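Local coordinates for protein nickel-dependent hydrogenase large subunit (Allochromatium vinosum, PDB 3MYR) that catalyses the reversible oxidation of molecular hydrogen at a nickel-iron centre, as the large subunit of a heterodimeric [NiFe] hydrogenase, at residues 249-258 against 433-444. Sequence-based numbering, arbitrary orientation.
Sequences MRTFVDQVYV and RALESKILVDAM
Tyr257 lays its ring against Ala434 at the tightly packed end of this helix pair. The Ala434 methyl makes a CH-pi contact over one face, with CB 4.1 Å from the ring centroid, while Ser437 OG sits at the ring edge, beside Tyr257 CE2. That hydroxyl is committed to its own helix, donating to Arg433 O, which also accepts from Ser437 N on the opposite face of the carbonyl plane. With CG anti to the backbone N (chi1 176°), the tyrosine reaches along the partner helix until its OH meets the aliphatic start of Arg433, 3.3 Å from CG; the guanidinium beyond turns to Ser551 O. Further along, Val253 CG1 lies against the backbone at Ser437 and Lys438, and Val441 CG2 presses on the main chain of Arg250, 3.5 Å from its CA.

The more solvent-accessible flank is held by charge instead. Lys438, its chain bent at chi2 (52°), brings NZ between two carboxylates, bonding Asp254 OD2 across the interface at 2.8 Å and Asp442 OD2 within its own helix. Asp442 OD2 also takes weak, bent bonds from Arg250 NE and NH1, and its other oxygen is held by Gln404. The ammonium also lies over one face of the Arg250 guanidinium, offset toward its rim, a like-charge approach the two aspartates probably offset. A methionine in place of Lys438 would probably leave Asp254 without its cross-helix mate and the two carboxylates, 5.0 Å apart between their OD2 atoms, less well screened.

Segments 249-258 and 433-444, on helices 236-265 and 426-456, run nearly antiparallel (151°), their axes approaching to 9.6 Å, a pairing typical of the helical core of [NiFe] hydrogenase large subunits, with the Arg433 side chain about 9 Å from the nickel-iron centre.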
loop_
_atom_site.group_PDB
_atom_site.type_symbol
_atom_site.label_atom_id
_atom_site.label_comp_id
_atom_site.label_asym_id
_atom_site.label_seq_id
_atom_site.Cartn_x
_atom_site.Cartn_y
_atom_site.Cartn_z
ATOM N N MET B 249 4.104 2.896 19.046
ATOM C CA MET B 249 4.930 2.562 17.874
ATOM C C MET B 249 6.342 2.193 18.273
ATOM O O MET B 249 6.836 1.144 17.837
ATOM C CB MET B 249 4.977 3.717 16.877
ATOM C CG MET B 249 3.649 3.970 16.201
ATOM S SD MET B 249 3.943 5.418 15.147
ATOM C CE MET B 249 2.379 6.277 15.278
ATOM N N ARG B 250 6.967 3.028 19.129
ATOM C CA ARG B 250 8.320 2.780 19.578
ATOM C C ARG B 250 8.421 1.413 20.272
ATOM O O ARG B 250 9.364 0.637 20.032
ATOM C CB ARG B 250 8.820 3.843 20.577
ATOM C CG ARG B 250 10.339 3.737 20.837
ATOM C CD ARG B 250 10.864 5.138 21.282
ATOM N NE ARG B 250 12.323 5.326 21.119
ATOM C CZ ARG B 250 13.240 4.867 21.979
ATOM N NH1 ARG B 250 14.525 5.086 21.775
ATOM N NH2 ARG B 250 12.890 4.181 23.051
ATOM N N THR B 251 7.505 1.143 21.178
ATOM C CA THR B 251 7.583 -0.065 21.964
ATOM C C THR B 251 7.464 -1.283 21.054
ATOM O O THR B 251 8.183 -2.256 21.240
ATOM C CB THR B 251 6.405 -0.111 22.976
ATOM O OG1 THR B 251 6.576 0.999 23.822
ATOM C CG2 THR B 251 6.479 -1.378 23.910
ATOM N N PHE B 252 6.549 -1.251 20.084
ATOM C CA PHE B 252 6.315 -2.484 19.262
ATOM C C PHE B 252 7.527 -2.749 18.372
ATOM O O PHE B 252 7.993 -3.907 18.248
ATOM C CB PHE B 252 5.035 -2.405 18.448
ATOM C CG PHE B 252 4.540 -3.726 17.945
ATOM C CD1 PHE B 252 4.940 -4.211 16.678
ATOM C CD2 PHE B 252 3.724 -4.515 18.726
ATOM C CE1 PHE B 252 4.490 -5.509 16.234
ATOM C CE2 PHE B 252 3.278 -5.793 18.267
ATOM C CZ PHE B 252 3.626 -6.235 16.992
ATOM N N VAL B 253 8.121 -1.672 17.848
ATOM C CA VAL B 253 9.341 -1.842 17.014
ATOM C C VAL B 253 10.501 -2.367 17.845
ATOM O O VAL B 253 11.149 -3.367 17.467
ATOM C CB VAL B 253 9.746 -0.490 16.296
ATOM C CG1 VAL B 253 11.123 -0.583 15.583
ATOM C CG2 VAL B 253 8.657 -0.093 15.304
ATOM N N ASP B 254 10.776 -1.729 18.987
ATOM C CA ASP B 254 11.924 -2.117 19.800
ATOM C C ASP B 254 11.784 -3.546 20.341
ATOM O O ASP B 254 12.762 -4.208 20.526
ATOM C CB ASP B 254 12.086 -1.240 21.048
ATOM C CG ASP B 254 12.627 0.113 20.756
ATOM O OD1 ASP B 254 12.502 1.003 21.663
ATOM O OD2 ASP B 254 13.109 0.301 19.619
ATOM N N GLN B 255 10.594 -3.911 20.778
ATOM C CA GLN B 255 10.434 -5.090 21.588
ATOM C C GLN B 255 9.867 -6.253 20.796
ATOM O O GLN B 255 9.913 -7.369 21.287
ATOM C CB GLN B 255 9.438 -4.808 22.760
ATOM C CG GLN B 255 10.056 -3.815 23.794
ATOM C CD GLN B 255 9.268 -3.725 25.102
ATOM O OE1 GLN B 255 8.130 -4.152 25.206
ATOM N NE2 GLN B 255 9.881 -3.151 26.092
ATOM N N VAL B 256 9.169 -6.011 19.689
ATOM C CA VAL B 256 8.602 -7.166 18.990
ATOM C C VAL B 256 9.288 -7.344 17.596
ATOM O O VAL B 256 9.923 -8.354 17.339
ATOM C CB VAL B 256 7.052 -7.058 18.828
ATOM C CG1 VAL B 256 6.455 -8.278 18.148
ATOM C CG2 VAL B 256 6.350 -6.786 20.216
ATOM N N TYR B 257 9.135 -6.366 16.713
ATOM C CA TYR B 257 9.571 -6.492 15.328
ATOM C C TYR B 257 11.130 -6.676 15.219
ATOM O O TYR B 257 11.604 -7.603 14.605
ATOM C CB TYR B 257 9.138 -5.219 14.607
ATOM C CG TYR B 257 9.585 -5.087 13.150
ATOM C CD1 TYR B 257 9.856 -6.216 12.359
ATOM C CD2 TYR B 257 9.678 -3.823 12.541
ATOM C CE1 TYR B 257 10.248 -6.076 11.022
ATOM C CE2 TYR B 257 10.026 -3.669 11.206
ATOM C CZ TYR B 257 10.316 -4.802 10.455
ATOM O OH TYR B 257 10.692 -4.638 9.124
ATOM N N VAL B 258 11.923 -5.748 15.760
ATOM C CA VAL B 258 13.340 -5.866 15.540
ATOM C C VAL B 258 13.926 -7.155 16.187
ATOM O O VAL B 258 14.741 -7.812 15.559
ATOM C CB VAL B 258 14.098 -4.604 16.034
ATOM C CG1 VAL B 258 15.612 -4.797 15.939
ATOM C CG2 VAL B 258 13.623 -3.379 15.290
ATOM N N ARG B 433 15.034 -3.267 6.287
ATOM C CA ARG B 433 13.661 -2.817 6.559
ATOM C C ARG B 433 13.413 -2.644 8.095
ATOM O O ARG B 433 12.814 -1.647 8.551
ATOM C CB ARG B 433 12.683 -3.790 5.896
ATOM C CG ARG B 433 11.145 -3.409 6.057
ATOM C CD ARG B 433 10.224 -4.355 5.283
ATOM N NE ARG B 433 10.478 -4.073 3.874
ATOM C CZ ARG B 433 11.180 -4.831 3.043
ATOM N NH1 ARG B 433 11.410 -4.354 1.803
ATOM N NH2 ARG B 433 11.563 -6.093 3.393
ATOM N N ALA B 434 13.824 -3.617 8.889
ATOM C CA ALA B 434 13.627 -3.538 10.332
ATOM C C ALA B 434 14.496 -2.424 10.943
ATOM O O ALA B 434 14.030 -1.696 11.753
ATOM C CB ALA B 434 13.985 -4.882 10.994
ATOM N N LEU B 435 15.775 -2.333 10.576
ATOM C CA LEU B 435 16.700 -1.315 11.118
ATOM C C LEU B 435 16.218 0.099 10.804
ATOM O O LEU B 435 16.282 0.945 11.660
ATOM C CB LEU B 435 18.129 -1.454 10.559
ATOM C CG LEU B 435 18.766 -2.852 10.865
ATOM C CD1 LEU B 435 20.211 -2.926 10.361
ATOM C CD2 LEU B 435 18.571 -3.282 12.386
ATOM N N GLU B 436 15.745 0.348 9.591
ATOM C CA GLU B 436 15.345 1.726 9.271
ATOM C C GLU B 436 14.053 2.047 10.006
ATOM O O GLU B 436 13.818 3.212 10.338
ATOM C CB GLU B 436 15.218 1.961 7.749
ATOM C CG GLU B 436 13.882 1.456 7.181
ATOM C CD GLU B 436 13.720 1.848 5.700
ATOM O OE1 GLU B 436 12.666 1.530 5.084
ATOM O OE2 GLU B 436 14.676 2.456 5.138
ATOM N N SER B 437 13.235 1.037 10.315
ATOM C CA SER B 437 12.073 1.255 11.251
ATOM C C SER B 437 12.490 1.766 12.623
ATOM O O SER B 437 11.833 2.631 13.194
ATOM C CB SER B 437 11.255 -0.010 11.496
ATOM O OG SER B 437 10.795 -0.480 10.240
ATOM N N LYS B 438 13.563 1.222 13.154
ATOM C CA LYS B 438 14.099 1.697 14.431
ATOM C C LYS B 438 14.601 3.150 14.286
ATOM O O LYS B 438 14.401 4.018 15.170
ATOM C CB LYS B 438 15.250 0.763 14.889
ATOM C CG LYS B 438 16.081 1.297 16.099
ATOM C CD LYS B 438 15.126 1.692 17.303
ATOM C CE LYS B 438 15.946 1.940 18.614
ATOM N NZ LYS B 438 14.956 2.469 19.682
ATOM N N ILE B 439 15.237 3.452 13.179
ATOM C CA ILE B 439 15.763 4.816 13.027
ATOM C C ILE B 439 14.566 5.786 12.964
ATOM O O ILE B 439 14.616 6.856 13.550
ATOM C CB ILE B 439 16.631 4.929 11.753
ATOM C CG1 ILE B 439 17.955 4.125 11.958
ATOM C CG2 ILE B 439 16.904 6.463 11.394
ATOM C CD1 ILE B 439 18.796 4.049 10.713
ATOM N N LEU B 440 13.496 5.414 12.254
ATOM C CA LEU B 440 12.380 6.340 12.023
ATOM C C LEU B 440 11.587 6.502 13.308
ATOM O O LEU B 440 11.069 7.573 13.616
ATOM C CB LEU B 440 11.448 5.810 10.946
ATOM C CG LEU B 440 11.990 6.194 9.594
ATOM C CD1 LEU B 440 11.239 5.466 8.528
ATOM C CD2 LEU B 440 11.718 7.661 9.419
ATOM N N VAL B 441 11.394 5.408 14.016
ATOM C CA VAL B 441 10.609 5.508 15.226
ATOM C C VAL B 441 11.286 6.396 16.296
ATOM O O VAL B 441 10.604 7.191 16.884
ATOM C CB VAL B 441 10.163 4.116 15.805
ATOM C CG1 VAL B 441 11.210 3.556 16.763
ATOM C CG2 VAL B 441 8.875 4.287 16.453
ATOM N N ASP B 442 12.613 6.369 16.417
ATOM C CA ASP B 442 13.337 7.305 17.263
ATOM C C ASP B 442 13.217 8.728 16.761
ATOM O O ASP B 442 13.186 9.598 17.560
ATOM C CB ASP B 442 14.844 6.963 17.382
ATOM C CG ASP B 442 15.088 5.626 18.124
ATOM O OD1 ASP B 442 16.247 5.133 18.144
ATOM O OD2 ASP B 442 14.114 5.085 18.727
ATOM N N ALA B 443 13.151 8.962 15.450
ATOM C CA ALA B 443 13.054 10.340 14.953
ATOM C C ALA B 443 11.687 11.026 15.245
ATOM O O ALA B 443 11.602 12.273 15.246
ATOM C CB ALA B 443 13.318 10.374 13.456
ATOM N N MET B 444 10.631 10.210 15.389
ATOM C CA MET B 444 9.270 10.692 15.568
ATOM C C MET B 444 9.180 11.625 16.744
ATOM O O MET B 444 8.450 12.583 16.645
ATOM C CB MET B 444 8.255 9.552 15.803
ATOM C CG MET B 444 8.072 8.577 14.590
ATOM S SD MET B 444 7.096 9.329 13.309
ATOM C CE MET B 444 5.434 9.203 14.088
#